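Local coordinates for tail spike protein (Acinetobacter phage vB_AbaP_AS12, PDB 6EU4) that probably recognises and breaks down the capsular polysaccharide of Acinetobacter baumannii, as a trimeric spike on the phage tail, at residues N87-E92 with S115-R120; I107-V112 with V129-N134; G305-P310 with N357-A362. All coordinates share one frame; numbering follows the deposited sequence.

Contact 1 (N87-E92 with S115-R120)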
loop_
_atom_site.group_PDB
_atom_site.type_symbol
_atom_site.label_atom_id
_atom_site.label_comp_id
_atom_site.label_asym_id
_atom_site.label_seq_id
_atom_site.Cartn_x
_atom_site.Cartn_y
_atom_site.Cartn_z
ATOM N N ASN A 87 10.465 -10.075 -37.232
ATOM C CA ASN A 87 10.939 -8.721 -36.946
ATOM C C ASN A 87 11.846 -8.677 -35.724
ATOM O O ASN A 87 11.781 -7.750 -34.913
ATOM C CB ASN A 87 9.766 -7.757 -36.752
ATOM C CG ASN A 87 10.195 -6.288 -36.821
ATOM O OD1 ASN A 87 11.070 -5.919 -37.601
ATOM N ND2 ASN A 87 9.585 -5.457 -35.991
ATOM N N THR A 88 12.712 -9.678 -35.596
ATOM C CA THR A 88 13.648 -9.757 -34.479
ATOM C C THR A 88 15.061 -9.958 -35.000
ATOM O O THR A 88 15.285 -10.820 -35.853
ATOM C CB THR A 88 13.269 -10.906 -33.563
ATOM O OG1 THR A 88 11.918 -10.728 -33.134
ATOM C CG2 THR A 88 14.192 -10.947 -32.352
ATOM N N VAL A 89 16.016 -9.178 -34.485
ATOM C CA VAL A 89 17.423 -9.305 -34.857
ATOM C C VAL A 89 18.279 -9.191 -33.604
ATOM O O VAL A 89 17.810 -8.826 -32.523
ATOM C CB VAL A 89 17.895 -8.239 -35.877
ATOM C CG1 VAL A 89 17.118 -8.338 -37.184
ATOM C CG2 VAL A 89 17.795 -6.854 -35.268
ATOM N N SER A 90 19.569 -9.469 -33.782
ATOM C CA SER A 90 20.598 -9.335 -32.767
ATOM C C SER A 90 21.700 -8.404 -33.275
ATOM O O SER A 90 21.884 -8.272 -34.484
ATOM C CB SER A 90 21.197 -10.702 -32.428
ATOM O OG SER A 90 20.195 -11.590 -31.943
ATOM N N PRO A 91 22.444 -7.747 -32.386
ATOM C CA PRO A 91 23.554 -6.901 -32.857
ATOM C C PRO A 91 24.527 -7.629 -33.780
ATOM O O PRO A 91 25.128 -6.998 -34.659
ATOM C CB PRO A 91 24.221 -6.456 -31.548
ATOM C CG PRO A 91 23.113 -6.482 -30.553
ATOM C CD PRO A 91 22.266 -7.658 -30.928
ATOM N N GLU A 92 24.684 -8.943 -33.600
ATOM C CA GLU A 92 25.509 -9.762 -34.485
ATOM C C GLU A 92 25.116 -9.611 -35.949
ATOM O O GLU A 92 25.978 -9.684 -36.831
ATOM C CB GLU A 92 25.405 -11.254 -34.102
ATOM C CG GLU A 92 25.886 -11.637 -32.730
ATOM C CD GLU A 92 24.783 -11.517 -31.668
ATOM O OE1 GLU A 92 24.439 -10.383 -31.300
ATOM O OE2 GLU A 92 24.270 -12.559 -31.212
ATOM N N SER A 115 16.561 0.184 -35.852
ATOM C CA SER A 115 16.085 -0.549 -37.026
ATOM C C SER A 115 14.572 -0.742 -37.042
ATOM O O SER A 115 14.011 -1.093 -38.087
ATOM C CB SER A 115 16.721 -1.936 -37.070
ATOM O OG SER A 115 16.253 -2.698 -35.967
ATOM N N GLY A 116 13.912 -0.580 -35.907
ATOM C CA GLY A 116 12.518 -0.953 -35.796
ATOM C C GLY A 116 12.279 -2.411 -35.474
ATOM O O GLY A 116 11.118 -2.805 -35.273
ATOM N N CYS A 117 13.329 -3.233 -35.426
ATOM C CA CYS A 117 13.186 -4.621 -35.005
ATOM C C CYS A 117 13.197 -4.722 -33.484
ATOM O O CYS A 117 13.751 -3.874 -32.784
ATOM C CB CYS A 117 14.322 -5.482 -35.561
ATOM S SG CYS A 117 14.566 -5.331 -37.347
ATOM N N LYS A 118 12.586 -5.795 -32.978
ATOM C CA LYS A 118 12.915 -6.261 -31.640
ATOM C C LYS A 118 14.385 -6.656 -31.624
ATOM O O LYS A 118 14.875 -7.298 -32.555
ATOM C CB LYS A 118 12.035 -7.457 -31.258
ATOM C CG LYS A 118 12.351 -8.031 -29.885
ATOM C CD LYS A 118 11.410 -9.175 -29.496
ATOM C CE LYS A 118 11.751 -9.686 -28.106
ATOM N NZ LYS A 118 10.818 -10.777 -27.698
ATOM N N VAL A 119 15.096 -6.251 -30.582
ATOM C CA VAL A 119 16.535 -6.484 -30.465
ATOM C C VAL A 119 16.768 -7.498 -29.361
ATOM O O VAL A 119 16.395 -7.255 -28.207
ATOM C CB VAL A 119 17.297 -5.192 -30.160
ATOM C CG1 VAL A 119 18.773 -5.498 -29.950
ATOM C CG2 VAL A 119 17.139 -4.212 -31.297
ATOM N N ARG A 120 17.421 -8.606 -29.708
ATOM C CA ARG A 120 17.836 -9.612 -28.746
ATOM C C ARG A 120 19.320 -9.462 -28.428
ATOM O O ARG A 120 20.156 -9.369 -29.337
ATOM C CB ARG A 120 17.552 -11.013 -29.282
ATOM C CG ARG A 120 16.061 -11.366 -29.266
ATOM C CD ARG A 120 15.579 -11.809 -27.869
ATOM N NE ARG A 120 16.033 -13.177 -27.622
ATOM C CZ ARG A 120 17.030 -13.519 -26.813
ATOM N NH1 ARG A 120 17.685 -12.601 -26.092
ATOM N NH2 ARG A 120 17.374 -14.804 -26.719
#

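Contact 2 (I107-V112 with V129-N134)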
loop_
_atom_site.group_PDB
_atom_site.type_symbol
_atom_site.label_atom_id
_atom_site.label_comp_id
_atom_site.label_asym_id
_atom_site.label_seq_id
_atom_site.Cartn_x
_atom_site.Cartn_y
_atom_site.Cartn_z
ATOM N N ILE A 107 28.907 0.532 -33.363
ATOM C CA ILE A 107 28.209 0.894 -34.595
ATOM C C ILE A 107 27.151 -0.165 -34.892
ATOM O O ILE A 107 25.992 0.195 -35.138
ATOM C CB ILE A 107 29.207 1.100 -35.744
ATOM C CG1 ILE A 107 29.990 2.397 -35.482
ATOM C CG2 ILE A 107 28.497 1.154 -37.101
ATOM C CD1 ILE A 107 31.213 2.605 -36.393
ATOM N N PRO A 108 27.480 -1.465 -34.873
ATOM C CA PRO A 108 26.425 -2.476 -35.071
ATOM C C PRO A 108 25.294 -2.375 -34.069
ATOM O O PRO A 108 24.125 -2.537 -34.453
ATOM C CB PRO A 108 27.172 -3.810 -34.919
ATOM C CG PRO A 108 28.565 -3.513 -35.146
ATOM C CD PRO A 108 28.820 -2.077 -34.827
ATOM N N ILE A 109 25.604 -2.165 -32.783
ATOM C CA ILE A 109 24.541 -2.036 -31.784
ATOM C C ILE A 109 23.628 -0.888 -32.166
ATOM O O ILE A 109 22.397 -1.004 -32.142
ATOM C CB ILE A 109 25.126 -1.814 -30.378
ATOM C CG1 ILE A 109 25.802 -3.078 -29.833
ATOM C CG2 ILE A 109 24.028 -1.347 -29.380
ATOM C CD1 ILE A 109 26.773 -2.768 -28.731
ATOM N N GLN A 110 24.228 0.248 -32.507
ATOM C CA GLN A 110 23.421 1.421 -32.800
ATOM C C GLN A 110 22.493 1.164 -33.978
ATOM O O GLN A 110 21.319 1.560 -33.949
ATOM C CB GLN A 110 24.331 2.622 -33.068
ATOM C CG GLN A 110 23.581 3.934 -33.106
ATOM C CD GLN A 110 22.843 4.190 -31.808
ATOM O OE1 GLN A 110 23.458 4.490 -30.777
ATOM N NE2 GLN A 110 21.527 4.007 -31.831
ATOM N N LYS A 111 22.995 0.485 -35.015
ATOM C CA LYS A 111 22.161 0.181 -36.176
ATOM C C LYS A 111 20.936 -0.642 -35.793
ATOM O O LYS A 111 19.833 -0.375 -36.289
ATOM C CB LYS A 111 22.981 -0.555 -37.233
ATOM C CG LYS A 111 23.954 0.347 -37.979
ATOM C CD LYS A 111 24.829 -0.438 -38.904
ATOM C CE LYS A 111 25.794 0.487 -39.627
ATOM N NZ LYS A 111 26.732 -0.260 -40.491
ATOM N N VAL A 112 21.095 -1.649 -34.930
ATOM C CA VAL A 112 19.921 -2.477 -34.649
ATOM C C VAL A 112 18.970 -1.747 -33.704
ATOM O O VAL A 112 17.754 -1.937 -33.790
ATOM C CB VAL A 112 20.283 -3.876 -34.105
ATOM C CG1 VAL A 112 21.142 -4.645 -35.115
ATOM C CG2 VAL A 112 20.950 -3.812 -32.757
ATOM N N VAL A 129 31.522 4.202 -27.402
ATOM C CA VAL A 129 30.676 5.386 -27.281
ATOM C C VAL A 129 29.346 4.947 -26.685
ATOM O O VAL A 129 29.035 3.745 -26.635
ATOM C CB VAL A 129 30.475 6.082 -28.650
ATOM C CG1 VAL A 129 31.801 6.681 -29.152
ATOM C CG2 VAL A 129 29.913 5.120 -29.674
ATOM N N PRO A 130 28.539 5.890 -26.206
ATOM C CA PRO A 130 27.182 5.526 -25.791
ATOM C C PRO A 130 26.385 5.039 -26.992
ATOM O O PRO A 130 26.670 5.396 -28.141
ATOM C CB PRO A 130 26.606 6.842 -25.236
ATOM C CG PRO A 130 27.802 7.762 -25.075
ATOM C CD PRO A 130 28.749 7.347 -26.138
ATOM N N VAL A 131 25.348 4.248 -26.714
ATOM C CA VAL A 131 24.367 3.861 -27.721
ATOM C C VAL A 131 23.023 4.398 -27.272
ATOM O O VAL A 131 22.743 4.453 -26.070
ATOM C CB VAL A 131 24.322 2.338 -27.949
ATOM C CG1 VAL A 131 25.684 1.866 -28.505
ATOM C CG2 VAL A 131 23.974 1.567 -26.666
ATOM N N TYR A 132 22.223 4.846 -28.229
ATOM C CA TYR A 132 20.958 5.477 -27.908
ATOM C C TYR A 132 19.791 4.694 -28.495
ATOM O O TYR A 132 19.928 3.924 -29.450
ATOM C CB TYR A 132 20.936 6.936 -28.398
ATOM C CG TYR A 132 20.909 7.102 -29.903
ATOM C CD1 TYR A 132 19.711 7.054 -30.612
ATOM C CD2 TYR A 132 22.084 7.298 -30.614
ATOM C CE1 TYR A 132 19.695 7.199 -31.996
ATOM C CE2 TYR A 132 22.070 7.445 -31.991
ATOM C CZ TYR A 132 20.871 7.400 -32.664
ATOM O OH TYR A 132 20.848 7.531 -34.024
ATOM N N TYR A 133 18.632 4.894 -27.883
ATOM C CA TYR A 133 17.386 4.389 -28.413
ATOM C C TYR A 133 16.374 5.524 -28.402
ATOM O O TYR A 133 16.513 6.484 -27.642
ATOM C CB TYR A 133 16.892 3.185 -27.600
ATOM C CG TYR A 133 16.624 3.462 -26.122
ATOM C CD1 TYR A 133 17.658 3.503 -25.193
ATOM C CD2 TYR A 133 15.323 3.648 -25.651
ATOM C CE1 TYR A 133 17.406 3.747 -23.852
ATOM C CE2 TYR A 133 15.072 3.893 -24.299
ATOM C CZ TYR A 133 16.114 3.945 -23.410
ATOM O OH TYR A 133 15.871 4.182 -22.070
ATOM N N ASN A 134 15.347 5.403 -29.258
ATOM C CA ASN A 134 14.341 6.444 -29.391
ATOM C C ASN A 134 13.046 5.950 -28.797
ATOM O O ASN A 134 12.873 5.994 -27.564
ATOM C CB ASN A 134 14.190 6.868 -30.864
ATOM C CG ASN A 134 15.488 7.358 -31.484
ATOM O OD1 ASN A 134 15.876 6.897 -32.562
ATOM N ND2 ASN A 134 16.153 8.310 -30.829
HETATM O O HOH W 1 25.975 5.390 -30.784
#

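Contact 3 (G305-P310 with N357-A362)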
loop_
_atom_site.group_PDB
_atom_site.type_symbol
_atom_site.label_atom_id
_atom_site.label_comp_id
_atom_site.label_asym_id
_atom_site.label_seq_id
_atom_site.Cartn_x
_atom_site.Cartn_y
_atom_site.Cartn_z
ATOM N N GLY A 305 26.600 5.047 1.490
ATOM C CA GLY A 305 27.584 5.631 2.374
ATOM C C GLY A 305 28.596 4.595 2.818
ATOM O O GLY A 305 28.453 3.392 2.569
ATOM N N ALA A 306 29.635 5.060 3.486
ATOM C CA ALA A 306 30.658 4.180 4.020
ATOM C C ALA A 306 31.081 4.703 5.383
ATOM O O ALA A 306 30.962 5.894 5.674
ATOM C CB ALA A 306 31.872 4.103 3.085
ATOM N N ASP A 307 31.600 3.801 6.206
ATOM C CA ASP A 307 32.004 4.173 7.552
ATOM C C ASP A 307 33.052 5.268 7.486
ATOM O O ASP A 307 34.107 5.105 6.856
ATOM C CB ASP A 307 32.539 2.943 8.280
ATOM C CG ASP A 307 32.531 3.099 9.789
ATOM O OD1 ASP A 307 32.205 4.196 10.303
ATOM O OD2 ASP A 307 32.896 2.113 10.453
ATOM N N GLY A 308 32.758 6.395 8.124
ATOM C CA GLY A 308 33.623 7.557 8.090
ATOM C C GLY A 308 33.481 8.444 6.864
ATOM O O GLY A 308 34.113 9.515 6.827
ATOM N N SER A 309 32.698 8.019 5.857
ATOM C CA SER A 309 32.454 8.775 4.622
ATOM C C SER A 309 30.961 8.707 4.334
ATOM O O SER A 309 30.503 7.975 3.438
ATOM C CB SER A 309 33.257 8.210 3.447
ATOM O OG SER A 309 34.642 8.371 3.661
ATOM N N PRO A 310 30.162 9.413 5.126
ATOM C CA PRO A 310 28.705 9.269 5.023
ATOM C C PRO A 310 28.146 9.849 3.737
ATOM O O PRO A 310 28.669 10.818 3.173
ATOM C CB PRO A 310 28.193 10.043 6.240
ATOM C CG PRO A 310 29.252 11.085 6.476
ATOM C CD PRO A 310 30.544 10.345 6.203
ATOM N N ASN A 357 23.764 5.993 12.856
ATOM C CA ASN A 357 23.339 7.388 12.924
ATOM C C ASN A 357 24.282 8.170 13.840
ATOM O O ASN A 357 23.934 8.607 14.942
ATOM C CB ASN A 357 21.889 7.486 13.395
ATOM C CG ASN A 357 21.650 6.815 14.762
ATOM O OD1 ASN A 357 22.125 5.713 15.034
ATOM N ND2 ASN A 357 20.916 7.497 15.618
ATOM N N LYS A 358 25.505 8.359 13.338
ATOM C CA LYS A 358 26.567 9.012 14.100
ATOM C C LYS A 358 27.185 10.205 13.379
ATOM O O LYS A 358 28.273 10.656 13.769
ATOM C CB LYS A 358 27.670 8.008 14.451
ATOM C CG LYS A 358 28.321 7.358 13.236
ATOM C CD LYS A 358 29.473 6.411 13.658
ATOM C CE LYS A 358 30.174 5.835 12.440
ATOM N NZ LYS A 358 31.248 4.870 12.812
ATOM N N TYR A 359 26.531 10.740 12.353
ATOM C CA TYR A 359 27.137 11.742 11.490
ATOM C C TYR A 359 26.475 13.103 11.664
ATOM O O TYR A 359 25.259 13.205 11.863
ATOM C CB TYR A 359 27.071 11.291 10.036
ATOM C CG TYR A 359 27.816 10.001 9.828
ATOM C CD1 TYR A 359 29.211 9.999 9.791
ATOM C CD2 TYR A 359 27.150 8.793 9.694
ATOM C CE1 TYR A 359 29.910 8.855 9.608
ATOM C CE2 TYR A 359 27.857 7.615 9.514
ATOM C CZ TYR A 359 29.245 7.668 9.484
ATOM O OH TYR A 359 30.010 6.541 9.303
ATOM N N LYS A 360 27.293 14.146 11.563
ATOM C CA LYS A 360 26.854 15.516 11.769
ATOM C C LYS A 360 27.453 16.421 10.704
ATOM O O LYS A 360 28.599 16.210 10.277
ATOM C CB LYS A 360 27.267 16.038 13.155
ATOM C CG LYS A 360 26.668 15.243 14.294
ATOM C CD LYS A 360 27.135 15.710 15.661
ATOM C CE LYS A 360 26.464 14.876 16.721
ATOM N NZ LYS A 360 26.922 15.264 18.099
ATOM N N PRO A 361 26.727 17.463 10.302
ATOM C CA PRO A 361 27.290 18.461 9.391
ATOM C C PRO A 361 28.279 19.363 10.107
ATOM O O PRO A 361 28.221 19.559 11.320
ATOM C CB PRO A 361 26.053 19.253 8.942
ATOM C CG PRO A 361 25.180 19.254 10.154
ATOM C CD PRO A 361 25.369 17.842 10.748
ATOM N N ALA A 362 29.191 19.941 9.323
ATOM C CA ALA A 362 30.142 20.892 9.888
ATOM C C ALA A 362 29.424 22.114 10.448
ATOM O O ALA A 362 29.779 22.616 11.522
ATOM C CB ALA A 362 31.158 21.321 8.823
#

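Contact 1 (N87-E92 with S115-R120)
Thr88 and Val89 pair in parallel with Lys118 and Val119. Lys118 N donates to Asn87 O, Val89 N to Lys118 O and Arg120 N to Val89 O, each over 2.9 Å. The last two are nearly straight, at 168° and 171°. CA-H...O contacts run beside them, from Thr88 CA to Lys118 O and from Val119 CA to Val89 O.

One side-chain bond extends the ladder. Asn87 ND2 donates to Gly116 O over 3.1 Å, from a position tilted out of the carbonyl plane. CG of Asn87 is anti to the backbone N (chi1 -165°), which swings the amide toward the loop before Cys117. That loop is an ST turn, in which Ser115 OG accepts from Cys117 N at 3.0 Å. The same OG is also hydrogen-bonded to Val112 O. Asn87 OD1 is hydrogen-bonded to Lys53 NZ of a second subunit, another copy of the protein.

Apolar contacts form on both faces. Val89 CG2 lies against Cys117 CB at 3.7 Å, and further along Pro91 CD approaches Val119 CG1 at 4.2 Å. On the other face Thr88 CG2 meets Arg120 CG at 3.6 Å. Thr88 and Lys118 run side by side there, and Thr88 OG1 is hydrogen-bonded to Asn86 O. Lys118 stretches on to salt bridges with Glu140 of its own chain and Glu140 of the second subunit.

Val89, Pro91 and Val119 pack on Val112 of helix 106-113, which lies between the two strands in sequence. Beyond Val119, strand 138-141 takes the next parallel place. The ladder is consistent with successive rungs of a parallel beta-helix.

Contact 2 (I107-V112 with V129-N134)
Gln110 reaches from helix 107-112 across to Tyr132 and holds its backbone at two points. From CB the chain runs to CG, anti to the backbone N (chi1 -168°). CG comes to 4.0 Å from Tyr132 CE2, above the plane of the ring and outside its rim. A bend at chi2 then turns the amide over the phenol face. CD sits 3.4 Å from CD2 of Tyr132.

At the tip the two amide atoms part. OE1 accepts from Tyr132 N over 2.9 Å, in the carbonyl plane and on a lone pair. A water donates to the same OE1 and also to Pro130 O, at 2.7 Å each, so OE1 takes two donors. NE2 donates to Tyr132 O over 2.9 Å. NE2 also lies over the centre of the Tyr132 ring, 3.3 Å above its plane. Amide and ring are stacked, with their planes 20° apart.

Next to the glutamine, Ile109 CG2 packs on Val131 CG1 at 3.7 Å. Both residues also touch Phe149 of strand 148-151. Over these short segments the axes of helix 107-112 and strand 131-133 run the same way, 2° apart. Val131 and Tyr133 bond backbone to backbone with strand 175-179, and helix 106-113 lies over the other edge, consistent with a helix capping the start of a beta-helix.

The amide copies the pairing of a neighbouring strand, with one acceptor and one donor set against the N-H and C=O of a single residue. Its two bonds and the ring stack together fix its rotation. The polar backbone of Tyr132 is thus satisfied on this side by a side chain, although a helix lies there.

Contact 3 (G305-P310 with N357-A362)
Lys358 and Tyr359 meet the turn at Asp307 and Gly308 through two polar bonds. Lys358 NZ forms a salt bridge with Asp307 OD1 at 2.8 Å. It comes to the syn side of that oxygen, 18° out of the carboxylate plane. In Lys358, chi1 (59°) sets CG between the backbone N and the carbonyl carbon, and the extended chain beyond it carries NZ to Asp307.

Gly308 N donates to Tyr359 OH over 3.0 Å, and the bond is nearly straight at 167°. The same hydroxyl is also hydrogen-bonded to His333 ND1. Two further bonds lie within the turn. Ala306 to Ser309 is a type II beta turn, in which Ser309 N donates to Ala306 O at 2.8 Å. Ala306 N donates back to Ser309 O at 3.0 Å. Gly308 holds the third position of this turn, with a positive phi.

Both faces of the Tyr359 ring are covered. Pro310 CB makes a CH-pi contact 3.6 Å from the centroid of the Tyr359 ring. On the opposite face, Lys358 CG lies 3.7 Å above the plane of Tyr359, offset toward the rim.

The contact joins the loop between strands 284-304 and 311-318 to the loop between 351-355 and 371-376. The phenol is the main link, its ring clamped between aliphatic groups and its hydroxyl gripped by Gly308 N and His333. The ion pair lies at the surface and is probably a minor addition.

Along the chain the segments of contact 1 and contact 2 alternate, and contact 3 follows after both have closed. The first two have centres 12 Å apart. Contact 1 packs on helix 106-113, which carries contact 2 and lies between its two strands in the chain. Pro91 of contact 1 also touches Pro108 of contact 2. Together they build the N-terminal start of the stacked parallel strands, consistent with the beta-helix of phage tailspikes. Contact 3 lies far along the same stack, about 47 Å from contact 1 and 41 Å from contact 2, between centres. It joins two loops that leave the stacked strands. Contact 1 alone meets other subunits, so it also belongs to the trimer interface.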